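Local coordinates for 16S rRNA processing protein (Pseudomonas aeruginosa, PDB 2F1L) that probably acts as an accessory protein in the final step of 30S ribosomal subunit assembly, needed for efficient processing of 16S rRNA, at residues G34-Y39 with K82-R87; W54-D59 with R91-Y96. One frame throughout, in Å; residues are numbered along the deposited sequence.

Contact 1: residues G34-Y39 with K82-R87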
# COMPACT_ATOMS: atom_id res chain seq x y z
N GLY A 34 29.36 -8.66 2.06
CA GLY A 34 28.52 -9.74 1.60
C GLY A 34 27.03 -9.66 1.87
O GLY A 34 26.30 -10.60 1.55
N GLU A 35 26.57 -8.56 2.46
CA GLU A 35 25.13 -8.37 2.61
C GLU A 35 24.50 -8.14 1.26
O GLU A 35 25.17 -7.70 0.29
CB GLU A 35 24.79 -7.23 3.58
CG GLU A 35 25.23 -7.58 5.03
CD GLU A 35 24.91 -6.51 6.08
OE1 GLU A 35 24.22 -5.52 5.79
OE2 GLU A 35 25.34 -6.69 7.24
N VAL A 36 23.20 -8.45 1.19
CA VAL A 36 22.43 -8.23 -0.01
C VAL A 36 21.31 -7.20 0.24
O VAL A 36 20.86 -6.97 1.38
CB VAL A 36 21.82 -9.55 -0.53
CG1 VAL A 36 22.90 -10.50 -1.01
CG2 VAL A 36 20.98 -10.25 0.54
N LYS A 37 20.86 -6.58 -0.84
CA LYS A 37 19.79 -5.61 -0.81
C LYS A 37 18.53 -6.34 -1.28
O LYS A 37 18.55 -7.10 -2.24
CB LYS A 37 20.13 -4.45 -1.71
CG LYS A 37 19.25 -3.22 -1.56
CD LYS A 37 19.17 -2.47 -2.87
CE LYS A 37 19.23 -0.94 -2.74
NZ LYS A 37 18.69 -0.41 -4.02
N VAL A 38 17.46 -6.12 -0.55
CA VAL A 38 16.28 -6.94 -0.59
C VAL A 38 15.06 -6.02 -0.56
O VAL A 38 14.99 -5.10 0.25
CB VAL A 38 16.27 -7.89 0.64
CG1 VAL A 38 14.91 -8.46 0.89
CG2 VAL A 38 17.25 -9.03 0.41
N TYR A 39 14.13 -6.23 -1.48
CA TYR A 39 12.85 -5.61 -1.35
C TYR A 39 11.99 -6.57 -0.51
O TYR A 39 12.08 -7.80 -0.65
CB TYR A 39 12.20 -5.36 -2.72
CG TYR A 39 12.82 -4.28 -3.60
CD1 TYR A 39 13.27 -3.09 -3.07
CD2 TYR A 39 12.85 -4.42 -4.98
CE1 TYR A 39 13.78 -2.08 -3.89
CE2 TYR A 39 13.34 -3.42 -5.80
CZ TYR A 39 13.82 -2.26 -5.25
OH TYR A 39 14.35 -1.26 -6.06
N LYS A 82 23.96 -16.60 5.96
CA LYS A 82 25.00 -17.39 6.59
C LYS A 82 25.96 -17.84 5.53
O LYS A 82 25.54 -18.31 4.49
CB LYS A 82 24.44 -18.59 7.36
CG LYS A 82 25.50 -19.30 8.17
CD LYS A 82 24.94 -20.32 9.13
CE LYS A 82 26.09 -21.06 9.77
NZ LYS A 82 25.65 -22.40 10.25
N GLY A 83 27.25 -17.63 5.78
CA GLY A 83 28.31 -18.05 4.86
C GLY A 83 28.45 -17.26 3.57
O GLY A 83 29.16 -17.69 2.67
N LEU A 84 27.78 -16.12 3.48
CA LEU A 84 27.92 -15.21 2.34
C LEU A 84 28.67 -13.98 2.86
O LEU A 84 28.07 -13.07 3.44
CB LEU A 84 26.53 -14.86 1.77
CG LEU A 84 26.40 -13.94 0.57
CD1 LEU A 84 27.18 -14.48 -0.58
CD2 LEU A 84 24.98 -13.79 0.15
N ASP A 85 29.99 -13.98 2.68
CA ASP A 85 30.86 -12.99 3.33
C ASP A 85 31.67 -12.06 2.44
O ASP A 85 32.57 -11.39 2.94
CB ASP A 85 31.78 -13.72 4.29
CG ASP A 85 31.01 -14.57 5.26
OD1 ASP A 85 30.06 -14.06 5.89
OD2 ASP A 85 31.34 -15.75 5.40
N ASP A 86 31.38 -11.96 1.15
CA ASP A 86 31.89 -10.80 0.37
C ASP A 86 30.98 -10.39 -0.76
O ASP A 86 30.13 -11.15 -1.24
CB ASP A 86 33.27 -11.08 -0.21
CG ASP A 86 33.21 -12.10 -1.28
OD1 ASP A 86 33.04 -13.26 -0.92
OD2 ASP A 86 33.25 -11.74 -2.47
N ARG A 87 31.21 -9.17 -1.20
CA ARG A 87 30.34 -8.53 -2.20
C ARG A 87 30.28 -9.32 -3.48
O ARG A 87 29.28 -9.35 -4.14
CB ARG A 87 30.82 -7.11 -2.47
CG ARG A 87 30.00 -6.26 -3.46
CD ARG A 87 30.78 -4.99 -3.71
NE ARG A 87 30.10 -4.00 -4.53
CZ ARG A 87 29.16 -3.18 -4.09
NH1 ARG A 87 28.74 -3.21 -2.84
NH2 ARG A 87 28.66 -2.29 -4.90
O HOH W 1 25.62 -12.15 3.62
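Gly34 packs against the flat peptide between Asp86 and Arg87, and the side chain of Leu84 meets the carbonyl of Gly34. Gly34 CA lies over one face of that peptide, almost straight above the carbonyl carbon, with Gly34 CA to Asp86 C at 3.5 Å. A CA-H...O contact runs from Gly34 CA to Asp86 O at 3.6 Å, with an angle of 130° at the hydrogen. The two backbones are so close here that Gly34 CA and Asp86 CA are 3.7 Å apart. With no side chain, Gly34 allows this approach, and its phi of 102° suits glycine.

The second flat group is the peptide of Gly34 with Glu35. Leu84 CG comes to its oxygen at the edge, near the plane, 3.5 Å from Gly34 O. A water stands well out of this plane. It lies within hydrogen-bonding distance of Gly34 O (2.7 Å) and Leu84 O (2.6 Å) and can link the two backbones. Lys80 NZ also bonds Leu84 O. Leu84 CG is anti to its backbone N (chi1 -180°), which turns CG and CD2 toward Gly34 O and Val36. Leu84 CD2 packs on Val36 CG1 at 4.1 Å, and the two side chains cross at about a right angle.

Asp85 makes a salt bridge with Lys80, and Arg87 NH1 bonds Gly31 O. Asp86 is the N-cap of helix 87-91, with OD2 taking bonds from the backbone N of Glu88 and of Glu89.

Within the sheet, strand 35-40 pairs antiparallel with strands 20-27 and 76-81. The loop 82-87 leaves strand 76-81 and passes the start of strand 35-40 as it enters helix 87-91. The contact therefore joins this strand to the connection that follows its own neighbour.

Contact 2: residues W54-D59 with R91-Y96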
# COMPACT_ATOMS: atom_id res chain seq x y z
N TRP A 54 15.18 -19.03 4.25
CA TRP A 54 14.80 -18.49 2.98
C TRP A 54 14.91 -19.53 1.86
O TRP A 54 15.98 -20.12 1.64
CB TRP A 54 15.74 -17.31 2.70
CG TRP A 54 15.42 -16.09 3.51
CD1 TRP A 54 14.59 -16.00 4.58
CD2 TRP A 54 15.92 -14.79 3.28
NE1 TRP A 54 14.52 -14.73 5.02
CE2 TRP A 54 15.35 -13.96 4.25
CE3 TRP A 54 16.79 -14.25 2.36
CZ2 TRP A 54 15.62 -12.59 4.31
CZ3 TRP A 54 17.07 -12.90 2.43
CH2 TRP A 54 16.49 -12.09 3.40
N THR A 55 13.82 -19.76 1.15
CA THR A 55 13.85 -20.61 -0.01
C THR A 55 14.02 -19.71 -1.22
O THR A 55 13.09 -19.02 -1.63
CB THR A 55 12.55 -21.36 -0.15
OG1 THR A 55 12.29 -22.07 1.07
CG2 THR A 55 12.61 -22.35 -1.30
N LEU A 56 15.21 -19.69 -1.80
CA LEU A 56 15.46 -18.78 -2.89
C LEU A 56 15.12 -19.45 -4.19
O LEU A 56 15.44 -20.62 -4.39
CB LEU A 56 16.91 -18.36 -2.88
CG LEU A 56 17.38 -17.72 -1.57
CD1 LEU A 56 18.86 -17.41 -1.70
CD2 LEU A 56 16.55 -16.46 -1.23
N ARG A 57 14.46 -18.72 -5.07
CA ARG A 57 14.08 -19.26 -6.35
C ARG A 57 14.33 -18.28 -7.46
O ARG A 57 13.86 -17.16 -7.38
CB ARG A 57 12.61 -19.58 -6.34
CG ARG A 57 12.15 -20.30 -7.61
CD ARG A 57 10.71 -20.60 -7.51
NE ARG A 57 9.93 -19.38 -7.57
CZ ARG A 57 8.74 -19.21 -6.99
NH1 ARG A 57 8.18 -20.17 -6.26
NH2 ARG A 57 8.12 -18.05 -7.12
N ARG A 58 15.07 -18.71 -8.49
CA ARG A 58 15.32 -17.90 -9.67
C ARG A 58 15.23 -18.77 -10.93
O ARG A 58 15.90 -19.78 -11.00
CB ARG A 58 16.72 -17.30 -9.60
CG ARG A 58 17.01 -16.34 -10.74
CD ARG A 58 18.42 -16.45 -11.27
NE ARG A 58 19.28 -15.72 -10.37
CZ ARG A 58 20.30 -16.22 -9.70
NH1 ARG A 58 20.68 -17.49 -9.85
NH2 ARG A 58 20.96 -15.43 -8.86
N ASP A 59 14.42 -18.37 -11.91
CA ASP A 59 14.21 -19.17 -13.14
C ASP A 59 13.99 -20.64 -12.83
O ASP A 59 14.64 -21.50 -13.41
CB ASP A 59 15.40 -19.04 -14.11
CG ASP A 59 15.68 -17.61 -14.51
OD1 ASP A 59 14.74 -16.93 -14.96
OD2 ASP A 59 16.85 -17.15 -14.37
N ARG A 91 26.81 -10.81 -5.37
CA ARG A 91 26.27 -10.38 -6.64
C ARG A 91 25.50 -11.52 -7.26
O ARG A 91 24.49 -11.29 -7.90
CB ARG A 91 27.38 -10.04 -7.63
CG ARG A 91 27.96 -8.71 -7.48
CD ARG A 91 29.05 -8.44 -8.57
NE ARG A 91 30.06 -7.57 -8.00
CZ ARG A 91 29.94 -6.24 -7.93
NH1 ARG A 91 30.91 -5.49 -7.35
NH2 ARG A 91 28.84 -5.67 -8.42
N THR A 92 26.00 -12.74 -7.09
CA THR A 92 25.40 -13.89 -7.71
C THR A 92 24.07 -14.24 -7.11
O THR A 92 23.38 -15.05 -7.67
CB THR A 92 26.31 -15.14 -7.64
OG1 THR A 92 26.35 -15.61 -6.30
CG2 THR A 92 27.73 -14.79 -8.07
N PHE A 93 23.68 -13.62 -6.00
CA PHE A 93 22.34 -13.81 -5.43
C PHE A 93 21.28 -12.92 -6.01
O PHE A 93 20.08 -13.11 -5.72
CB PHE A 93 22.40 -13.66 -3.91
CG PHE A 93 22.95 -14.86 -3.25
CD1 PHE A 93 24.26 -15.23 -3.47
CD2 PHE A 93 22.12 -15.71 -2.53
CE1 PHE A 93 24.77 -16.39 -2.93
CE2 PHE A 93 22.62 -16.89 -1.97
CZ PHE A 93 23.94 -17.24 -2.18
N THR A 94 21.69 -11.99 -6.87
CA THR A 94 20.76 -11.02 -7.45
C THR A 94 19.68 -11.72 -8.28
O THR A 94 19.99 -12.59 -9.04
CB THR A 94 21.53 -9.96 -8.29
OG1 THR A 94 22.17 -9.02 -7.40
CG2 THR A 94 20.61 -9.22 -9.25
N GLY A 95 18.41 -11.38 -8.11
CA GLY A 95 17.35 -11.97 -8.91
C GLY A 95 16.67 -13.16 -8.25
O GLY A 95 15.75 -13.71 -8.83
N TYR A 96 17.10 -13.55 -7.06
CA TYR A 96 16.43 -14.63 -6.31
C TYR A 96 15.22 -14.10 -5.56
O TYR A 96 15.31 -13.16 -4.78
CB TYR A 96 17.35 -15.24 -5.27
CG TYR A 96 18.23 -16.35 -5.79
CD1 TYR A 96 17.68 -17.50 -6.31
CD2 TYR A 96 19.60 -16.27 -5.72
CE1 TYR A 96 18.47 -18.52 -6.78
CE2 TYR A 96 20.40 -17.29 -6.19
CZ TYR A 96 19.83 -18.40 -6.71
OH TYR A 96 20.61 -19.41 -7.18
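Arg58 lies along the ring of Tyr96 and ends on the carbonyls of the loop. Its CB touches the ring first, at 3.4 Å from Tyr96 CD1. CG is anti to the backbone N (chi1 -174°) and passes Gly95 O at 3.5 Å. The chain then bends at chi2 and chi3, which brings the head back over the ring. NE gives a weak bond to Thr94 O. CZ stands 3.9 Å from the centroid of the Tyr96 ring, over its face, in a cation-pi contact. The guanidinium and ring planes are 38° apart. NH2 grips two carbonyls. It bonds Thr92 O at 2.7 Å and, more straightly (164°), Thr94 O at 3.0 Å. Thr94 O lies in the guanidinium plane, Thr92 O somewhat tilted from it. NH2 approaches Thr94 O from above its carbonyl plane. NH1 forms a long, weak ion pair with Glu61, which also hydrogen-bonds Tyr96 OH.

Leu56 CD1 lies over the opposite face of the Tyr96 ring. Leu56 CB packs on the same side, 3.6 Å from Tyr96 CD1. Leu56 CD1 also meets the edge of the Phe93 ring, 3.8 Å from Phe93 CD2. The Tyr96 ring is thus held between an apolar and a charged side chain of one strand.

The carbonyls gripped by Arg58 belong to two overlapping beta turns. One is type I, from Arg91 to Thr94; the other is type II, from Phe93 to Tyr96, with Gly95 at its third position. They lead from helix 87-91 into strand 97-101, which pairs with strand 53-58 in the antiparallel beta-barrel of the RimM N-terminal domain.

Contacts 1 and 2 have centres 11 Å apart, and all four segments lie in the RimM N-terminal domain. Along the chain their segments alternate. The loops 82-87 and 91-96 flank the short helix 87-91, while strands 35-40 and 53-58 follow each other and belong to the same antiparallel sheet. The contacts touch directly, with Leu84 CD1 packed 3.9 Å from Phe93 CE1. A bound glycerol, probably from the crystallisation liquor, lies about 4 Å from the side chain of Leu84, and one, perhaps the same, equally near that of Phe93. Such molecules often mark pockets, but no function is known here.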